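Side-chain contact in uncharacterized protein (Pseudomonas phage YuA, PDB 3PES), which is of unknown function but folds as a small three-stranded antiparallel sheet with a C-terminal helix packed against it: residues G47-R52 with E72-A77. Sequence-based numbering, arbitrary orientation.
Sequences GEWEVR and ERIDQA
W49 reaches from its strand to the helix and is met there by two consecutive residues, I74 on one ring face and D75 at the ring edge. W49 NE1 donates to D75 OD1 at 2.8 Å, with an N-H...O angle of 166°. The oxygen lies almost exactly in the indole plane, and the carboxylate is turned steeply against the ring, 79° between planes. Over the six-membered ring of W49 sits the CG2 methyl of I74, a CH-pi contact 3.5 Å from the centroid and only 6° off the normal. With CG1 of I74 anti to the carbonyl carbon, CG2 stands anti to the backbone N, which turns this methyl onto the ring face. I74 CD1 comes within 4.0 Å of W49 CH2. Helix 68-82 thus packs against the three-stranded antiparallel sheet, W49 extending from the edge strand 46-52. Both W49 and I74 also touch I19 of the middle strand, and I74 goes on to V12 and L66, so the apolar half of the contact merges with the core. On the polar side, a water gives a hydrogen bond to G47 O and a weak one to D75 OD1, a second, looser link between strand and carboxylate.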
# COMPACT_ATOMS: atom_id res chain seq x y z
N GLY A 47 -0.21 5.54 0.54
CA GLY A 47 -1.28 5.73 -0.42
C GLY A 47 -2.55 5.06 0.05
O GLY A 47 -2.79 4.97 1.25
N GLU A 48 -3.35 4.61 -0.89
CA GLU A 48 -4.67 4.06 -0.57
C GLU A 48 -4.87 2.78 -1.35
O GLU A 48 -4.54 2.71 -2.55
CB GLU A 48 -5.78 5.05 -0.95
CG GLU A 48 -7.22 4.61 -0.60
CD GLU A 48 -7.50 4.48 0.91
OE1 GLU A 48 -6.77 5.10 1.76
OE2 GLU A 48 -8.48 3.76 1.26
N TRP A 49 -5.41 1.77 -0.68
CA TRP A 49 -5.67 0.49 -1.30
C TRP A 49 -7.00 -0.06 -0.78
O TRP A 49 -7.51 0.38 0.26
CB TRP A 49 -4.54 -0.52 -1.03
CG TRP A 49 -4.20 -0.71 0.41
CD1 TRP A 49 -3.25 -0.03 1.13
CD2 TRP A 49 -4.80 -1.65 1.33
NE1 TRP A 49 -3.22 -0.49 2.43
CE2 TRP A 49 -4.17 -1.47 2.58
CE3 TRP A 49 -5.81 -2.61 1.21
CZ2 TRP A 49 -4.51 -2.23 3.70
CZ3 TRP A 49 -6.14 -3.37 2.34
CH2 TRP A 49 -5.49 -3.17 3.56
N GLU A 50 -7.55 -1.02 -1.52
CA GLU A 50 -8.82 -1.65 -1.14
C GLU A 50 -8.75 -3.15 -1.35
O GLU A 50 -8.05 -3.62 -2.24
CB GLU A 50 -9.95 -1.11 -2.01
CG GLU A 50 -10.23 0.34 -1.79
CD GLU A 50 -11.36 0.85 -2.64
OE1 GLU A 50 -12.01 0.04 -3.33
OE2 GLU A 50 -11.62 2.07 -2.58
N VAL A 51 -9.51 -3.88 -0.54
CA VAL A 51 -9.69 -5.31 -0.77
C VAL A 51 -10.79 -5.51 -1.81
O VAL A 51 -11.86 -4.89 -1.72
CB VAL A 51 -9.99 -6.08 0.54
CG1 VAL A 51 -9.87 -7.57 0.28
CG2 VAL A 51 -9.06 -5.66 1.67
N ARG A 52 -10.54 -6.39 -2.78
CA ARG A 52 -11.51 -6.71 -3.83
C ARG A 52 -11.56 -8.22 -4.00
O ARG A 52 -10.65 -8.93 -3.57
CB ARG A 52 -11.11 -6.06 -5.16
CG ARG A 52 -10.92 -4.56 -5.10
CD ARG A 52 -12.23 -3.80 -5.03
NE ARG A 52 -12.00 -2.36 -5.09
CZ ARG A 52 -11.72 -1.68 -6.20
NH1 ARG A 52 -11.63 -2.29 -7.38
NH2 ARG A 52 -11.52 -0.38 -6.13
N GLU A 72 -1.63 -3.34 8.52
CA GLU A 72 -0.23 -2.96 8.58
C GLU A 72 0.62 -3.83 7.63
O GLU A 72 1.47 -3.33 6.90
CB GLU A 72 0.27 -3.05 10.00
CG GLU A 72 1.71 -2.67 10.18
CD GLU A 72 2.15 -2.77 11.61
OE1 GLU A 72 1.42 -3.37 12.43
OE2 GLU A 72 3.24 -2.25 11.92
N ARG A 73 0.35 -5.13 7.63
CA ARG A 73 1.05 -6.06 6.74
C ARG A 73 0.76 -5.73 5.28
O ARG A 73 1.67 -5.66 4.47
CB ARG A 73 0.63 -7.50 7.05
CG ARG A 73 1.38 -8.54 6.21
CD ARG A 73 0.82 -9.97 6.39
NE ARG A 73 -0.57 -10.13 5.93
CZ ARG A 73 -0.95 -10.21 4.66
NH1 ARG A 73 -0.08 -10.09 3.66
NH2 ARG A 73 -2.24 -10.35 4.38
N ILE A 74 -0.49 -5.50 4.94
CA ILE A 74 -0.83 -5.16 3.56
C ILE A 74 -0.29 -3.78 3.15
O ILE A 74 0.14 -3.60 2.01
CB ILE A 74 -2.34 -5.32 3.30
CG1 ILE A 74 -2.74 -6.80 3.46
CG2 ILE A 74 -2.69 -4.84 1.90
CD1 ILE A 74 -4.26 -7.01 3.59
N ASP A 75 -0.26 -2.82 4.08
CA ASP A 75 0.38 -1.54 3.80
C ASP A 75 1.80 -1.79 3.27
O ASP A 75 2.24 -1.17 2.29
CB ASP A 75 0.52 -0.69 5.06
CG ASP A 75 -0.74 0.07 5.44
OD1 ASP A 75 -1.70 0.10 4.65
OD2 ASP A 75 -0.74 0.66 6.54
N GLN A 76 2.54 -2.68 3.93
CA GLN A 76 3.89 -2.95 3.49
C GLN A 76 3.96 -3.71 2.17
O GLN A 76 4.85 -3.45 1.36
CB GLN A 76 4.67 -3.70 4.58
CG GLN A 76 6.15 -3.89 4.21
CD GLN A 76 6.89 -2.58 4.25
OE1 GLN A 76 6.82 -1.86 5.25
NE2 GLN A 76 7.64 -2.26 3.18
N ALA A 77 3.02 -4.62 1.95
CA ALA A 77 2.89 -5.31 0.66
C ALA A 77 2.65 -4.32 -0.48
O ALA A 77 3.20 -4.46 -1.58
CB ALA A 77 1.78 -6.35 0.75
O HOH W 1 -3.33 2.77 3.49